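2-oxoglutarate-dependent dioxygenase DAO (Oryza sativa subsp. indica, PDB 6KUN) probably oxidises the auxin indole-3-acetic acid irreversibly to inactive 2-oxoindole-3-acetic acid, using Fe(II) and 2-oxoglutarate, and so keeps auxin levels in balance. Local coordinates at residues E3-L11 with L31-H39; F211-G219 with R226-V234. One frame throughout, in Å; residues are numbered along the deposited sequence.

Interaction 1 (E3-L11 with L31-H39); sequences EIPAIDLRL and LGCFRVSGH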
loop_
_atom_site.group_PDB
_atom_site.type_symbol
_atom_site.label_atom_id
_atom_site.label_comp_id
_atom_site.label_asym_id
_atom_site.label_seq_id
_atom_site.Cartn_x
_atom_site.Cartn_y
_atom_site.Cartn_z
ATOM N N GLU B 3 13.507 14.603 -3.965
ATOM C CA GLU B 3 13.724 15.762 -4.816
ATOM C C GLU B 3 13.563 15.433 -6.302
ATOM O O GLU B 3 14.109 16.122 -7.157
ATOM C CB GLU B 3 15.128 16.350 -4.609
ATOM C CG GLU B 3 15.502 16.670 -3.185
ATOM C CD GLU B 3 16.790 17.472 -3.098
ATOM O OE1 GLU B 3 16.710 18.718 -3.059
ATOM O OE2 GLU B 3 17.879 16.858 -3.081
ATOM N N ILE B 4 12.850 14.360 -6.614
ATOM C CA ILE B 4 12.600 13.959 -7.996
ATOM C C ILE B 4 11.330 14.664 -8.456
ATOM O O ILE B 4 10.278 14.482 -7.824
ATOM C CB ILE B 4 12.452 12.433 -8.108
ATOM C CG1 ILE B 4 13.827 11.768 -8.232
ATOM C CG2 ILE B 4 11.594 12.067 -9.299
ATOM C CD1 ILE B 4 14.791 12.156 -7.143
ATOM N N PRO B 5 11.361 15.429 -9.550
ATOM C CA PRO B 5 10.164 16.176 -9.943
ATOM C C PRO B 5 9.002 15.230 -10.150
ATOM O O PRO B 5 9.190 14.095 -10.605
ATOM C CB PRO B 5 10.557 16.851 -11.270
ATOM C CG PRO B 5 11.989 16.644 -11.425
ATOM C CD PRO B 5 12.386 15.458 -10.603
ATOM N N ALA B 6 7.803 15.723 -9.821
ATOM C CA ALA B 6 6.543 15.006 -10.019
ATOM C C ALA B 6 5.753 15.717 -11.112
ATOM O O ALA B 6 5.593 16.938 -11.067
ATOM C CB ALA B 6 5.733 14.942 -8.716
ATOM N N ILE B 7 5.287 14.950 -12.092
ATOM C CA ILE B 7 4.594 15.460 -13.267
ATOM C C ILE B 7 3.184 14.903 -13.268
ATOM O O ILE B 7 2.996 13.686 -13.174
ATOM C CB ILE B 7 5.326 15.061 -14.575
ATOM C CG1 ILE B 7 6.754 15.618 -14.598
ATOM C CG2 ILE B 7 4.541 15.528 -15.815
ATOM C CD1 ILE B 7 6.823 17.136 -14.508
ATOM N N ASP B 8 2.203 15.774 -13.405
ATOM C CA ASP B 8 0.812 15.330 -13.503
ATOM C C ASP B 8 0.428 15.222 -14.976
ATOM O O ASP B 8 0.391 16.233 -15.692
ATOM C CB ASP B 8 -0.133 16.276 -12.756
ATOM C CG ASP B 8 -1.570 15.805 -12.796
ATOM O OD1 ASP B 8 -2.093 15.570 -13.898
ATOM O OD2 ASP B 8 -2.176 15.648 -11.720
ATOM N N LEU B 9 0.147 13.996 -15.423
ATOM C CA LEU B 9 -0.000 13.710 -16.840
ATOM C C LEU B 9 -1.316 14.241 -17.378
ATOM O O LEU B 9 -1.413 14.562 -18.569
ATOM C CB LEU B 9 0.034 12.202 -17.100
ATOM C CG LEU B 9 1.353 11.460 -16.967
ATOM C CD1 LEU B 9 1.184 9.954 -17.284
ATOM C CD2 LEU B 9 2.341 12.082 -17.899
ATOM N N ARG B 10 -2.364 14.292 -16.540
ATOM C CA ARG B 10 -3.613 14.896 -16.994
ATOM C C ARG B 10 -3.391 16.387 -17.242
ATOM O O ARG B 10 -3.901 16.959 -18.208
ATOM C CB ARG B 10 -4.722 14.647 -15.974
ATOM C CG ARG B 10 -4.657 13.269 -15.307
ATOM C CD ARG B 10 -5.750 13.004 -14.246
ATOM N NE ARG B 10 -5.347 13.416 -12.896
ATOM C CZ ARG B 10 -5.552 12.704 -11.782
ATOM N NH1 ARG B 10 -6.139 11.502 -11.831
ATOM N NH2 ARG B 10 -5.132 13.178 -10.620
ATOM N N LEU B 11 -2.603 17.029 -16.381
ATOM C CA LEU B 11 -2.333 18.461 -16.517
ATOM C C LEU B 11 -1.500 18.750 -17.770
ATOM O O LEU B 11 -1.940 19.503 -18.658
ATOM C CB LEU B 11 -1.650 18.942 -15.230
ATOM C CG LEU B 11 -1.135 20.382 -15.176
ATOM C CD1 LEU B 11 -2.310 21.328 -15.326
ATOM C CD2 LEU B 11 -0.369 20.661 -13.896
ATOM N N LEU B 31 17.736 15.483 -15.298
ATOM C CA LEU B 31 17.797 14.314 -14.419
ATOM C C LEU B 31 17.589 12.983 -15.130
ATOM O O LEU B 31 18.149 11.967 -14.700
ATOM C CB LEU B 31 16.717 14.416 -13.335
ATOM C CG LEU B 31 17.019 13.934 -11.915
ATOM C CD1 LEU B 31 15.724 13.697 -11.146
ATOM C CD2 LEU B 31 17.857 12.722 -11.811
ATOM N N GLY B 32 16.756 12.941 -16.169
ATOM C CA GLY B 32 16.406 11.659 -16.768
ATOM C C GLY B 32 15.440 10.819 -15.980
ATOM O O GLY B 32 15.281 9.637 -16.310
ATOM N N CYS B 33 14.772 11.394 -14.977
ATOM C CA CYS B 33 13.966 10.653 -14.023
ATOM C C CYS B 33 12.895 11.584 -13.482
ATOM O O CYS B 33 13.164 12.759 -13.230
ATOM C CB CYS B 33 14.776 10.122 -12.828
ATOM S SG CYS B 33 13.837 9.080 -11.595
ATOM N N PHE B 34 11.681 11.081 -13.354
ATOM C CA PHE B 34 10.584 11.847 -12.793
ATOM C C PHE B 34 9.490 10.899 -12.329
ATOM O O PHE B 34 9.416 9.741 -12.763
ATOM C CB PHE B 34 10.037 12.878 -13.789
ATOM C CG PHE B 34 9.508 12.309 -15.090
ATOM C CD1 PHE B 34 10.359 12.016 -16.141
ATOM C CD2 PHE B 34 8.140 12.143 -15.293
ATOM C CE1 PHE B 34 9.892 11.533 -17.344
ATOM C CE2 PHE B 34 7.665 11.634 -16.541
ATOM C CZ PHE B 34 8.546 11.341 -17.542
ATOM N N ARG B 35 8.646 11.409 -11.435
ATOM C CA ARG B 35 7.446 10.690 -10.997
ATOM C C ARG B 35 6.248 11.110 -11.843
ATOM O O ARG B 35 6.173 12.252 -12.293
ATOM C CB ARG B 35 7.140 10.962 -9.530
ATOM C CG ARG B 35 8.270 10.712 -8.570
ATOM C CD ARG B 35 7.751 10.557 -7.131
ATOM N NE ARG B 35 7.865 9.169 -6.664
ATOM C CZ ARG B 35 8.789 8.726 -5.809
ATOM N NH1 ARG B 35 9.695 9.552 -5.286
ATOM N NH2 ARG B 35 8.802 7.447 -5.460
ATOM N N VAL B 36 5.298 10.179 -12.062
ATOM C CA VAL B 36 4.043 10.531 -12.740
ATOM C C VAL B 36 2.861 10.261 -11.824
ATOM O O VAL B 36 2.717 9.149 -11.287
ATOM C CB VAL B 36 3.813 9.812 -14.082
ATOM C CG1 VAL B 36 4.726 10.364 -15.149
ATOM C CG2 VAL B 36 3.960 8.327 -13.954
ATOM N N SER B 37 2.022 11.285 -11.656
ATOM C CA SER B 37 0.673 11.141 -11.123
ATOM C C SER B 37 -0.288 11.382 -12.270
ATOM O O SER B 37 0.115 11.680 -13.407
ATOM C CB SER B 37 0.427 12.158 -10.020
ATOM O OG SER B 37 0.546 13.462 -10.598
ATOM N N GLY B 38 -1.584 11.303 -11.955
ATOM C CA GLY B 38 -2.605 11.567 -12.954
ATOM C C GLY B 38 -2.577 10.595 -14.096
ATOM O O GLY B 38 -2.988 10.937 -15.214
ATOM N N HIS B 39 -2.100 9.379 -13.841
ATOM C CA HIS B 39 -1.856 8.381 -14.865
ATOM C C HIS B 39 -3.073 7.516 -15.155
ATOM O O HIS B 39 -3.053 6.741 -16.126
ATOM C CB HIS B 39 -0.696 7.499 -14.393
ATOM C CG HIS B 39 -0.856 7.042 -12.983
ATOM N ND1 HIS B 39 -1.888 6.213 -12.592
ATOM C CD2 HIS B 39 -0.190 7.380 -11.854
ATOM C CE1 HIS B 39 -1.808 6.007 -11.287
ATOM N NE2 HIS B 39 -0.790 6.707 -10.817
HETATM O O HOH W 1 -1.457 15.353 -9.178
#
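R35 O accepts the shortest direct hydrogen bond between the two segments, from I7 N at 2.8 Å, and A6 CA-H also leans on it from the neighbouring strand. The bond is fairly straight (160° at the hydrogen), although the donor is tilted from the carbonyl plane. R35 N donates to P5 O, S37 N to I7 O and L9 N to S37 O, alternating across the gap; with bridges A6–R35, I7–V36 and D8–S37 this is the evidence for a parallel pair.

Side chains alternate accordingly. A6, D8, R35 and S37 share one face, where a water donates to D8 OD2 at 2.7 Å and is also hydrogen-bonded to S37 OG. With chi1 at -178° D8 CG turns away from the backbone N, and OD1 accepts L11 N at 2.9 Å, an Asx motif that holds the carboxylate at the strand end. I7 and V36 point to the other face; I7 CG1 comes obliquely to F34 CD2 at 3.8 Å, and, just past the strand, L9 CG meets V36 CG1 at 4.0 Å. Ahead of the strand, I4 CG2 lies 3.6 Å from F34 CA, while the R35 guanidinium reaches on to D205 O.

Strand 6-8, helix 18-30 and strand 33-37 form a beta-alpha-beta unit: L24 and C28 of that helix pack on F34, L127 and V131 of helix 111-138 on L9, and strand 211-215 lies beyond strand 33-37.

Interaction 2 (F211-G219 with R226-V234); sequences FVVNVGDVG and RLHNVKHRV. With AKG (2-oxoglutaric acid), chain G.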
loop_
_atom_site.group_PDB
_atom_site.type_symbol
_atom_site.label_atom_id
_atom_site.label_comp_id
_atom_site.label_asym_id
_atom_site.label_seq_id
_atom_site.Cartn_x
_atom_site.Cartn_y
_atom_site.Cartn_z
ATOM N N PHE B 211 4.089 6.367 -10.190
ATOM C CA PHE B 211 5.073 5.621 -10.978
ATOM C C PHE B 211 6.314 6.495 -11.140
ATOM O O PHE B 211 6.230 7.717 -11.087
ATOM C CB PHE B 211 4.489 5.239 -12.359
ATOM C CG PHE B 211 3.322 4.252 -12.292
ATOM C CD1 PHE B 211 3.540 2.904 -12.263
ATOM C CD2 PHE B 211 2.014 4.699 -12.335
ATOM C CE1 PHE B 211 2.490 1.979 -12.208
ATOM C CE2 PHE B 211 0.945 3.786 -12.292
ATOM C CZ PHE B 211 1.191 2.419 -12.227
ATOM N N VAL B 212 7.457 5.855 -11.299
ATOM C CA VAL B 212 8.713 6.511 -11.666
ATOM C C VAL B 212 8.987 6.239 -13.129
ATOM O O VAL B 212 8.848 5.095 -13.583
ATOM C CB VAL B 212 9.861 5.989 -10.780
ATOM C CG1 VAL B 212 11.178 6.627 -11.154
ATOM C CG2 VAL B 212 9.523 6.209 -9.319
ATOM N N VAL B 213 9.404 7.268 -13.865
ATOM C CA VAL B 213 9.815 7.146 -15.250
ATOM C C VAL B 213 11.309 7.430 -15.354
ATOM O O VAL B 213 11.802 8.423 -14.806
ATOM C CB VAL B 213 9.005 8.083 -16.164
ATOM C CG1 VAL B 213 9.458 7.878 -17.632
ATOM C CG2 VAL B 213 7.502 7.834 -15.974
ATOM N N ASN B 214 12.038 6.540 -16.023
ATOM C CA ASN B 214 13.466 6.746 -16.287
ATOM C C ASN B 214 13.732 6.761 -17.781
ATOM O O ASN B 214 13.218 5.909 -18.534
ATOM C CB ASN B 214 14.326 5.589 -15.652
ATOM C CG ASN B 214 14.383 5.683 -14.132
ATOM O OD1 ASN B 214 14.099 6.718 -13.549
ATOM N ND2 ASN B 214 14.749 4.573 -13.497
ATOM N N VAL B 215 14.591 7.682 -18.207
ATOM C CA VAL B 215 15.052 7.746 -19.596
ATOM C C VAL B 215 16.244 6.832 -19.755
ATOM O O VAL B 215 17.159 6.853 -18.932
ATOM C CB VAL B 215 15.442 9.199 -19.983
ATOM C CG1 VAL B 215 15.957 9.243 -21.424
ATOM C CG2 VAL B 215 14.258 10.134 -19.758
ATOM N N GLY B 216 16.272 6.076 -20.848
ATOM C CA GLY B 216 17.348 5.162 -21.139
ATOM C C GLY B 216 18.210 5.621 -22.311
ATOM O O GLY B 216 18.082 6.724 -22.837
ATOM N N ASP B 217 19.120 4.738 -22.709
ATOM C CA ASP B 217 20.164 5.117 -23.674
ATOM C C ASP B 217 19.553 5.489 -25.006
ATOM O O ASP B 217 19.938 6.482 -25.610
ATOM C CB ASP B 217 21.171 3.998 -23.878
ATOM C CG ASP B 217 22.034 3.725 -22.655
ATOM O OD1 ASP B 217 22.032 4.495 -21.680
ATOM O OD2 ASP B 217 22.732 2.654 -22.700
ATOM N N VAL B 218 18.592 4.694 -25.489
ATOM C CA VAL B 218 17.870 5.049 -26.717
ATOM C C VAL B 218 17.150 6.388 -26.603
ATOM O O VAL B 218 17.055 7.138 -27.592
ATOM C CB VAL B 218 16.901 3.943 -27.131
ATOM C CG1 VAL B 218 15.933 4.468 -28.180
ATOM C CG2 VAL B 218 17.659 2.725 -27.654
ATOM N N GLY B 219 16.661 6.737 -25.413
ATOM C CA GLY B 219 16.105 8.071 -25.227
ATOM C C GLY B 219 17.126 9.174 -25.507
ATOM O O GLY B 219 16.804 10.218 -26.136
ATOM N N ARG B 226 19.287 15.400 -25.995
ATOM C CA ARG B 226 18.499 16.318 -25.189
ATOM C C ARG B 226 17.874 15.682 -23.951
ATOM O O ARG B 226 17.534 16.390 -22.988
ATOM C CB ARG B 226 17.404 16.928 -26.069
ATOM C CG ARG B 226 17.942 17.866 -27.118
ATOM C CD ARG B 226 16.888 18.287 -28.106
ATOM N NE ARG B 226 17.507 19.143 -29.123
ATOM C CZ ARG B 226 17.832 20.419 -28.909
ATOM N NH1 ARG B 226 17.584 20.968 -27.730
ATOM N NH2 ARG B 226 18.401 21.132 -29.871
ATOM N N LEU B 227 17.701 14.395 -23.925
ATOM C CA LEU B 227 17.133 13.715 -22.747
ATOM C C LEU B 227 18.212 12.839 -22.134
ATOM O O LEU B 227 18.867 12.068 -22.854
ATOM C CB LEU B 227 15.926 12.873 -23.120
ATOM C CG LEU B 227 14.763 13.510 -23.873
ATOM C CD1 LEU B 227 13.746 12.456 -24.229
ATOM C CD2 LEU B 227 14.134 14.593 -23.080
ATOM N N HIS B 228 18.381 12.959 -20.823
ATOM C CA HIS B 228 19.478 12.333 -20.109
ATOM C C HIS B 228 19.159 10.872 -19.798
ATOM O O HIS B 228 18.147 10.582 -19.152
ATOM C CB HIS B 228 19.735 13.069 -18.790
ATOM C CG HIS B 228 20.832 12.466 -17.965
ATOM N ND1 HIS B 228 22.134 12.381 -18.417
ATOM C CD2 HIS B 228 20.821 11.893 -16.735
ATOM C CE1 HIS B 228 22.880 11.801 -17.489
ATOM N NE2 HIS B 228 22.114 11.512 -16.450
ATOM N N ASN B 229 20.052 9.969 -20.200
ATOM C CA ASN B 229 19.921 8.560 -19.841
ATOM C C ASN B 229 20.465 8.380 -18.423
ATOM O O ASN B 229 21.674 8.478 -18.180
ATOM C CB ASN B 229 20.627 7.660 -20.843
ATOM C CG ASN B 229 22.021 8.095 -21.163
ATOM O OD1 ASN B 229 22.342 9.302 -21.176
ATOM N ND2 ASN B 229 22.876 7.129 -21.455
ATOM N N VAL B 230 19.560 8.127 -17.479
ATOM C CA VAL B 230 19.875 8.285 -16.068
ATOM C C VAL B 230 20.559 7.030 -15.543
ATOM O O VAL B 230 20.125 5.910 -15.800
ATOM C CB VAL B 230 18.593 8.621 -15.284
ATOM C CG1 VAL B 230 17.487 7.511 -15.443
ATOM C CG2 VAL B 230 18.920 8.833 -13.829
ATOM N N LYS B 231 21.656 7.214 -14.813
ATOM C CA LYS B 231 22.286 6.108 -14.123
ATOM C C LYS B 231 21.520 5.853 -12.837
ATOM O O LYS B 231 21.157 6.806 -12.130
ATOM C CB LYS B 231 23.749 6.369 -13.827
ATOM C CG LYS B 231 24.623 6.539 -15.064
ATOM C CD LYS B 231 26.089 6.696 -14.635
ATOM C CE LYS B 231 27.035 6.776 -15.838
ATOM N NZ LYS B 231 28.447 6.978 -15.403
ATOM N N HIS B 232 21.267 4.563 -12.564
ATOM C CA HIS B 232 20.514 4.195 -11.386
ATOM C C HIS B 232 20.989 2.862 -10.836
ATOM O O HIS B 232 21.620 2.050 -11.523
ATOM C CB HIS B 232 18.989 4.153 -11.626
ATOM C CG HIS B 232 18.552 3.185 -12.687
ATOM N ND1 HIS B 232 18.658 3.454 -14.031
ATOM C CD2 HIS B 232 17.968 1.969 -12.598
ATOM C CE1 HIS B 232 18.183 2.439 -14.725
ATOM N NE2 HIS B 232 17.754 1.526 -13.881
ATOM N N ARG B 233 20.669 2.668 -9.560
ATOM C CA ARG B 233 20.986 1.447 -8.850
ATOM C C ARG B 233 19.901 1.232 -7.796
ATOM O O ARG B 233 18.999 2.055 -7.618
ATOM C CB ARG B 233 22.377 1.530 -8.222
ATOM C CG ARG B 233 22.419 2.463 -7.035
ATOM C CD ARG B 233 23.836 2.811 -6.606
ATOM N NE ARG B 233 23.812 3.705 -5.445
ATOM C CZ ARG B 233 24.894 4.098 -4.781
ATOM N NH1 ARG B 233 26.089 3.677 -5.165
ATOM N NH2 ARG B 233 24.776 4.915 -3.732
ATOM N N VAL B 234 20.014 0.132 -7.073
ATOM C CA VAL B 234 19.084 -0.175 -5.987
ATOM C C VAL B 234 19.877 -0.688 -4.793
ATOM O O VAL B 234 20.430 -1.796 -4.848
ATOM C CB VAL B 234 18.035 -1.210 -6.414
ATOM C CG1 VAL B 234 17.189 -1.596 -5.200
ATOM C CG2 VAL B 234 17.162 -0.647 -7.504
HETATM C C1 AKG G . 15.604 -1.041 -13.476
HETATM O O1 AKG G . 14.484 -0.495 -13.380
HETATM O O2 AKG G . 16.121 -1.302 -14.584
HETATM C C2 AKG G . 16.333 -1.382 -12.258
HETATM O O5 AKG G . 17.437 -0.908 -12.050
HETATM C C3 AKG G . 15.711 -2.327 -11.256
HETATM C C4 AKG G . 14.231 -1.999 -11.101
HETATM C C5 AKG G . 13.616 -2.927 -10.080
HETATM O O3 AKG G . 13.211 -2.442 -9.001
HETATM O O4 AKG G . 13.533 -4.144 -10.353
HETATM O O HOH W 2 18.445 4.779 -17.558
#
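V215 and N229 bury the most surface here. V215 CB sits 3.1 Å from H228 O, a tight approach, while its CG1, anti to the backbone N (chi1 178°), reaches L227 CB at 4.0 Å. V215 O accepts V230 N at 3.1 Å, and a water donates to both V215 O and V230 O, bridging the two segments.

In this jelly-roll dioxygenase H232 is predicted to bind iron with H173 and D175, the facial triad of the family. Its ND1 gives a weak bond to V230 O, and NE2 a weak one of 3.3 Å to O2 of 2-oxoglutarate, which it meets where a metal would be expected.

N229 lays its CB against G216 O and points ND2 at D217 OD1, 2.8 Å away. The bond is nearly straight (171°): OD1 lies in the amide plane of N229, but ND2 approaches it from above the carboxylate plane. D217 OD1 also accepts from T174; OD2 is hydrogen-bonded to Y280 OH and forms a salt bridge with R284 of the indole-3-acetic acid pocket. With an alanine here, the N229 amide and the R284 guanidinium would probably both lose their mate. V230, two residues before H232, packs its CG1 on N214 CB at 3.7 Å.

In the fold
The two contacts come in series along the chain, interaction 1 in the N-terminal region and interaction 2 in the Fe2OG dioxygenase region, with centres 13 Å apart. They meet in one mixed sheet, where strand 33-37 runs antiparallel beside strand 211-215: F34 O lies 2.7 Å from V213 N and V36 N 2.8 Å from F211 O, both probable hydrogen bonds. Interaction 1 adds strand 6-8, parallel to strand 33-37, at one edge of that sheet, whereas interaction 2 leads from it to strand 232-235 of the four-stranded sheet. The C33 side chain is about 7 Å from that of H232, which brings the N-terminal unit near the predicted iron site.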